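Local structure of cytochrome C554 (Nitrosomonas europaea, 1FT5) at residues T55-G67 with I76-S90. The protein accepts electrons directly from hydroxylamine oxidoreductase and carries them on its four covalently bound haems during ammonia oxidation in the periplasm. Residues are numbered along the deposited sequence; the frame is centred on the assembly and turned at random.
With HEM (protoporphyrin IX containing Fe), chain F; PO4 (phosphate ion), chain B.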
loop_
_atom_site.group_PDB
_atom_site.type_symbol
_atom_site.label_atom_id
_atom_site.label_comp_id
_atom_site.label_asym_id
_atom_site.label_seq_id
_atom_site.Cartn_x
_atom_site.Cartn_y
_atom_site.Cartn_z
ATOM N N THR A 55 -9.954 -10.706 -13.295
ATOM C CA THR A 55 -9.611 -9.277 -13.230
ATOM C C THR A 55 -10.784 -8.322 -13.087
ATOM O O THR A 55 -10.584 -7.155 -12.795
ATOM C CB THR A 55 -8.780 -8.803 -14.472
ATOM O OG1 THR A 55 -9.612 -8.963 -15.611
ATOM C CG2 THR A 55 -7.528 -9.575 -14.679
ATOM N N GLN A 56 -12.014 -8.808 -13.319
ATOM C CA GLN A 56 -13.201 -7.969 -13.166
ATOM C C GLN A 56 -14.150 -8.611 -12.144
ATOM O O GLN A 56 -15.344 -8.312 -12.134
ATOM C CB GLN A 56 -13.930 -7.805 -14.525
ATOM C CG GLN A 56 -12.967 -7.233 -15.620
ATOM C CD GLN A 56 -13.690 -6.911 -16.903
ATOM O OE1 GLN A 56 -14.121 -7.809 -17.651
ATOM N NE2 GLN A 56 -13.848 -5.649 -17.156
ATOM N N ASP A 57 -13.600 -9.475 -11.267
ATOM C CA ASP A 57 -14.420 -10.182 -10.291
ATOM C C ASP A 57 -14.411 -9.405 -8.973
ATOM O O ASP A 57 -13.355 -9.205 -8.356
ATOM C CB ASP A 57 -13.849 -11.585 -10.133
ATOM C CG ASP A 57 -14.778 -12.534 -9.311
ATOM O OD1 ASP A 57 -15.572 -12.028 -8.498
ATOM O OD2 ASP A 57 -14.699 -13.771 -9.525
ATOM N N LYS A 58 -15.581 -8.937 -8.560
ATOM C CA LYS A 58 -15.672 -8.199 -7.312
ATOM C C LYS A 58 -15.331 -9.030 -6.073
ATOM O O LYS A 58 -15.184 -8.450 -5.001
ATOM C CB LYS A 58 -17.076 -7.577 -7.172
ATOM C CG LYS A 58 -18.120 -8.675 -6.952
ATOM C CD LYS A 58 -19.545 -8.113 -6.976
ATOM C CE LYS A 58 -20.551 -9.168 -6.460
ATOM N NZ LYS A 58 -21.972 -8.759 -6.726
ATOM N N ASP A 59 -15.261 -10.372 -6.200
ATOM C CA ASP A 59 -14.833 -11.212 -5.066
ATOM C C ASP A 59 -13.288 -11.240 -5.001
ATOM O O ASP A 59 -12.742 -11.866 -4.083
ATOM C CB ASP A 59 -15.246 -12.696 -5.235
ATOM C CG ASP A 59 -16.737 -12.895 -5.228
ATOM O OD1 ASP A 59 -17.403 -12.043 -4.655
ATOM O OD2 ASP A 59 -17.197 -13.930 -5.781
ATOM N N CYS A 60 -12.578 -10.523 -5.929
ATOM C CA CYS A 60 -11.098 -10.607 -5.937
ATOM C C CYS A 60 -10.391 -9.276 -6.040
ATOM O O CYS A 60 -9.385 -9.035 -5.323
ATOM C CB CYS A 60 -10.564 -11.408 -7.124
ATOM S SG CYS A 60 -11.370 -13.018 -7.374
ATOM N N VAL A 61 -10.942 -8.388 -6.839
ATOM C CA VAL A 61 -10.155 -7.169 -7.084
ATOM C C VAL A 61 -9.887 -6.266 -5.909
ATOM O O VAL A 61 -8.857 -5.576 -5.893
ATOM C CB VAL A 61 -10.762 -6.275 -8.215
ATOM C CG1 VAL A 61 -10.895 -7.022 -9.568
ATOM C CG2 VAL A 61 -12.062 -5.750 -7.770
ATOM N N GLY A 62 -10.734 -6.287 -4.889
ATOM C CA GLY A 62 -10.605 -5.334 -3.813
ATOM C C GLY A 62 -9.298 -5.399 -3.061
ATOM O O GLY A 62 -8.920 -4.419 -2.408
ATOM N N CYS A 63 -8.649 -6.559 -3.103
ATOM C CA CYS A 63 -7.376 -6.621 -2.383
ATOM C C CYS A 63 -6.189 -6.570 -3.329
ATOM O O CYS A 63 -5.045 -6.744 -2.906
ATOM C CB CYS A 63 -7.311 -7.921 -1.566
ATOM S SG CYS A 63 -8.578 -7.915 -0.283
ATOM N N HIS A 64 -6.445 -6.336 -4.602
ATOM C CA HIS A 64 -5.412 -6.307 -5.624
ATOM C C HIS A 64 -5.288 -4.952 -6.351
ATOM O O HIS A 64 -4.631 -4.869 -7.382
ATOM C CB HIS A 64 -5.686 -7.413 -6.646
ATOM C CG HIS A 64 -5.445 -8.807 -6.089
ATOM N ND1 HIS A 64 -4.384 -9.605 -6.459
ATOM C CD2 HIS A 64 -6.127 -9.528 -5.145
ATOM C CE1 HIS A 64 -4.440 -10.765 -5.759
ATOM N NE2 HIS A 64 -5.465 -10.744 -4.940
ATOM N N VAL A 65 -5.980 -3.966 -5.786
ATOM C CA VAL A 65 -6.019 -2.568 -6.331
ATOM C C VAL A 65 -6.071 -1.584 -5.173
ATOM O O VAL A 65 -6.276 -1.936 -4.013
ATOM C CB VAL A 65 -7.317 -2.361 -7.181
ATOM C CG1 VAL A 65 -7.376 -3.375 -8.328
ATOM C CG2 VAL A 65 -8.598 -2.427 -6.275
ATOM N N ASP A 66 -5.954 -0.298 -5.508
ATOM C CA ASP A 66 -6.110 0.741 -4.487
ATOM C C ASP A 66 -7.556 1.269 -4.286
ATOM O O ASP A 66 -8.210 1.627 -5.278
ATOM C CB ASP A 66 -5.339 2.017 -4.946
ATOM C CG ASP A 66 -3.850 1.899 -4.854
ATOM O OD1 ASP A 66 -3.178 2.576 -5.691
ATOM O OD2 ASP A 66 -3.347 1.181 -3.976
ATOM N N GLY A 67 -8.010 1.322 -3.024
ATOM C CA GLY A 67 -9.245 1.995 -2.692
ATOM C C GLY A 67 -10.534 1.396 -3.246
ATOM O O GLY A 67 -11.506 2.116 -3.508
ATOM N N ILE A 76 -14.372 -1.331 -11.135
ATOM C CA ILE A 76 -14.343 -2.246 -12.219
ATOM C C ILE A 76 -14.916 -1.563 -13.490
ATOM O O ILE A 76 -14.429 -1.800 -14.603
ATOM C CB ILE A 76 -15.121 -3.536 -11.847
ATOM C CG1 ILE A 76 -14.270 -4.323 -10.815
ATOM C CG2 ILE A 76 -15.318 -4.422 -13.090
ATOM C CD1 ILE A 76 -15.150 -5.297 -9.978
ATOM N N GLU A 77 -15.892 -0.682 -13.303
ATOM C CA GLU A 77 -16.434 -0.035 -14.470
ATOM C C GLU A 77 -15.481 0.911 -15.145
ATOM O O GLU A 77 -15.539 1.069 -16.381
ATOM C CB GLU A 77 -17.685 0.718 -14.071
ATOM C CG GLU A 77 -18.938 -0.104 -14.260
ATOM C CD GLU A 77 -20.131 0.817 -14.539
ATOM O OE1 GLU A 77 -20.068 1.997 -14.118
ATOM O OE2 GLU A 77 -21.113 0.386 -15.177
ATOM N N SER A 78 -14.602 1.542 -14.373
ATOM C CA SER A 78 -13.650 2.476 -15.014
ATOM C C SER A 78 -12.359 2.330 -14.235
ATOM O O SER A 78 -11.995 3.176 -13.412
ATOM C CB SER A 78 -14.211 3.898 -14.910
ATOM O OG SER A 78 -13.597 4.658 -15.926
ATOM N N PRO A 79 -11.615 1.249 -14.502
ATOM C CA PRO A 79 -10.380 0.927 -13.811
ATOM C C PRO A 79 -9.150 1.701 -14.216
ATOM O O PRO A 79 -8.579 1.463 -15.266
ATOM C CB PRO A 79 -10.197 -0.530 -14.082
ATOM C CG PRO A 79 -10.684 -0.689 -15.470
ATOM C CD PRO A 79 -11.898 0.257 -15.564
ATOM N N LYS A 80 -8.699 2.529 -13.314
ATOM C CA LYS A 80 -7.529 3.308 -13.650
ATOM C C LYS A 80 -6.197 2.582 -13.509
ATOM O O LYS A 80 -5.950 1.954 -12.477
ATOM C CB LYS A 80 -7.446 4.510 -12.703
ATOM C CG LYS A 80 -8.601 5.601 -12.890
ATOM C CD LYS A 80 -8.091 6.962 -12.387
ATOM C CE LYS A 80 -9.079 8.092 -12.520
ATOM N NZ LYS A 80 -8.324 9.399 -12.527
ATOM N N PRO A 81 -5.345 2.628 -14.548
ATOM C CA PRO A 81 -4.037 1.992 -14.402
ATOM C C PRO A 81 -3.320 2.474 -13.129
ATOM O O PRO A 81 -2.606 1.664 -12.473
ATOM C CB PRO A 81 -3.304 2.489 -15.647
ATOM C CG PRO A 81 -4.395 2.396 -16.702
ATOM C CD PRO A 81 -5.629 3.005 -15.946
ATOM N N MET A 82 -3.414 3.765 -12.807
ATOM C CA MET A 82 -2.734 4.251 -11.603
ATOM C C MET A 82 -3.330 3.863 -10.232
ATOM O O MET A 82 -2.855 4.288 -9.182
ATOM C CB MET A 82 -2.531 5.775 -11.707
ATOM C CG MET A 82 -3.821 6.595 -11.505
ATOM S SD MET A 82 -3.480 8.447 -11.332
ATOM C CE MET A 82 -2.566 8.658 -10.114
ATOM N N LEU A 83 -4.403 3.074 -10.276
ATOM C CA LEU A 83 -4.987 2.505 -9.039
ATOM C C LEU A 83 -4.934 0.975 -9.174
ATOM O O LEU A 83 -5.501 0.288 -8.297
ATOM C CB LEU A 83 -6.494 2.925 -8.878
ATOM C CG LEU A 83 -6.672 4.405 -8.514
ATOM C CD1 LEU A 83 -8.152 4.828 -8.731
ATOM C CD2 LEU A 83 -6.306 4.719 -7.070
ATOM N N THR A 84 -4.301 0.433 -10.213
ATOM C CA THR A 84 -4.214 -1.004 -10.447
ATOM C C THR A 84 -3.016 -1.564 -9.747
ATOM O O THR A 84 -1.924 -1.012 -9.858
ATOM C CB THR A 84 -4.144 -1.288 -11.967
ATOM O OG1 THR A 84 -5.349 -0.800 -12.577
ATOM C CG2 THR A 84 -4.025 -2.746 -12.221
ATOM N N GLY A 85 -3.162 -2.694 -9.027
ATOM C CA GLY A 85 -2.035 -3.162 -8.210
ATOM C C GLY A 85 -2.174 -2.485 -6.824
ATOM O O GLY A 85 -2.883 -1.466 -6.676
ATOM N N VAL A 86 -1.509 -3.014 -5.786
ATOM C CA VAL A 86 -1.594 -2.462 -4.436
ATOM C C VAL A 86 -0.482 -1.438 -4.420
ATOM O O VAL A 86 0.686 -1.773 -4.329
ATOM C CB VAL A 86 -1.335 -3.565 -3.408
ATOM C CG1 VAL A 86 -1.361 -3.002 -2.039
ATOM C CG2 VAL A 86 -2.494 -4.607 -3.491
ATOM N N GLY A 87 -0.925 -0.197 -4.499
ATOM C CA GLY A 87 -0.023 0.948 -4.620
ATOM C C GLY A 87 0.155 1.782 -3.394
ATOM O O GLY A 87 -0.204 1.443 -2.268
ATOM N N CYS A 88 0.686 3.002 -3.659
ATOM C CA CYS A 88 1.108 3.831 -2.530
ATOM C C CYS A 88 0.069 4.117 -1.482
ATOM O O CYS A 88 0.290 4.090 -0.306
ATOM C CB CYS A 88 1.631 5.187 -3.120
ATOM S SG CYS A 88 2.644 5.068 -4.572
ATOM N N GLU A 89 -1.145 4.498 -1.935
ATOM C CA GLU A 89 -2.179 4.888 -1.022
ATOM C C GLU A 89 -2.775 3.681 -0.268
ATOM O O GLU A 89 -3.366 3.875 0.760
ATOM C CB GLU A 89 -3.285 5.565 -1.793
ATOM C CG GLU A 89 -2.877 6.957 -2.387
ATOM C CD GLU A 89 -3.908 7.420 -3.407
ATOM O OE1 GLU A 89 -4.124 6.730 -4.395
ATOM O OE2 GLU A 89 -4.552 8.470 -3.162
ATOM N N SER A 90 -2.622 2.483 -0.832
ATOM C CA SER A 90 -3.122 1.321 -0.074
ATOM C C SER A 90 -2.414 1.176 1.255
ATOM O O SER A 90 -2.997 0.629 2.197
ATOM C CB SER A 90 -2.999 0.004 -0.873
ATOM O OG SER A 90 -4.004 -0.056 -1.866
HETATM C CHA HEM F . -2.490 -13.365 -3.101
HETATM C CHB HEM F . -5.773 -14.551 -6.458
HETATM C CHC HEM F . -9.272 -12.482 -3.718
HETATM C CHD HEM F . -5.829 -10.965 -0.582
HETATM C C1A HEM F . -3.073 -13.859 -4.300
HETATM C C2A HEM F . -2.398 -14.670 -5.247
HETATM C C3A HEM F . -3.328 -14.993 -6.225
HETATM C C4A HEM F . -4.552 -14.354 -5.794
HETATM C CMA HEM F . -3.166 -15.887 -7.471
HETATM C CAA HEM F . -0.962 -15.096 -5.148
HETATM C CBA HEM F . -0.778 -16.318 -4.251
HETATM C CGA HEM F . 0.646 -16.861 -4.306
HETATM O O1A HEM F . 1.468 -16.371 -5.112
HETATM O O2A HEM F . 0.950 -17.757 -3.497
HETATM C C1B HEM F . -7.019 -14.082 -5.989
HETATM C C2B HEM F . -8.300 -14.405 -6.585
HETATM C C3B HEM F . -9.254 -13.888 -5.793
HETATM C C4B HEM F . -8.599 -13.191 -4.716
HETATM C CMB HEM F . -8.516 -15.124 -7.894
HETATM C CAB HEM F . -10.781 -13.949 -5.954
HETATM C CBB HEM F . -11.305 -15.401 -6.064
HETATM C C1C HEM F . -8.611 -11.818 -2.645
HETATM C C2C HEM F . -9.296 -11.045 -1.632
HETATM C C3C HEM F . -8.321 -10.578 -0.763
HETATM C C4C HEM F . -7.070 -11.115 -1.264
HETATM C CMC HEM F . -10.789 -10.754 -1.563
HETATM C CAC HEM F . -8.435 -9.658 0.417
HETATM C CBC HEM F . -9.620 -9.801 1.375
HETATM C C1D HEM F . -4.621 -11.515 -0.994
HETATM C C2D HEM F . -3.429 -11.456 -0.223
HETATM C C3D HEM F . -2.478 -12.166 -0.923
HETATM C C4D HEM F . -3.116 -12.623 -2.127
HETATM C CMD HEM F . -3.294 -10.748 1.130
HETATM C CAD HEM F . -1.050 -12.411 -0.475
HETATM C CBD HEM F . -0.821 -13.746 0.258
HETATM C CGD HEM F . 0.620 -13.898 0.702
HETATM O O1D HEM F . 1.465 -14.153 -0.156
HETATM O O2D HEM F . 0.877 -13.785 1.869
HETATM N NA HEM F . -4.408 -13.603 -4.651
HETATM N NB HEM F . -7.193 -13.334 -4.828
HETATM N NC HEM F . -7.234 -11.797 -2.452
HETATM N ND HEM F . -4.450 -12.194 -2.153
HETATM FE FE HEM F . -5.779 -12.468 -3.663
HETATM P P PO4 B . -17.685 -1.165 -9.540
HETATM O O1 PO4 B . -18.556 -2.472 -9.433
HETATM O O2 PO4 B . -18.342 -0.028 -8.708
HETATM O O3 PO4 B . -16.303 -1.484 -8.923
HETATM O O4 PO4 B . -17.693 -0.726 -11.005
HETATM O O HOH W 1 -12.642 -3.796 -15.414
HETATM O O HOH W 2 -2.034 4.809 -4.698
HETATM O O HOH W 3 -1.825 1.131 -7.507
HETATM O O HOH W 4 -6.579 0.057 -0.909
#
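Two neighbouring CXXCH haem-binding motifs meet here: Asp66, just after Cys60-Val61-Gly62-Cys63-His64, reaches into the turn that opens the next motif at Cys88. CG lies opposite its own carbonyl carbon (chi1 -73°), which brings Asp66 OD2 to two donors. Ser90 OG meets it at 2.5 Å on the anti lone pair, and Gly87 N at 2.8 Å on the syn side, tilted out of the carboxylate plane. A carboxylate suits the place because one oxygen can take both donors, while OD1 accepts from a water that also bonds to Glu89 N and OE1; Gly7 N donates to Glu89 OE1 as well. Gly87 suits its place because a CB there would collide with Asp66 OD1. Through its backbone, Asp66 N gives a nearly straight bond to Leu83 O (2.9 Å, 174°), and Leu83 CD2 packs on Asp66 CB. With an alanine in place of Asp66, Gly87 N and Ser90 OG would probably lose their shared acceptor, and the turn before Cys88 would be held less firmly. Farther along, Ile76 CD1 lies 3.8 Å from Val61 CG2, a branched aliphatic pair. On the haem side, His64 NE2 binds the iron at 2.2 Å, and Ala30 O accepts from its ND1. The buried carboxylate, fixed by neutral donors and water, thus ties together the attachment segments of two haems.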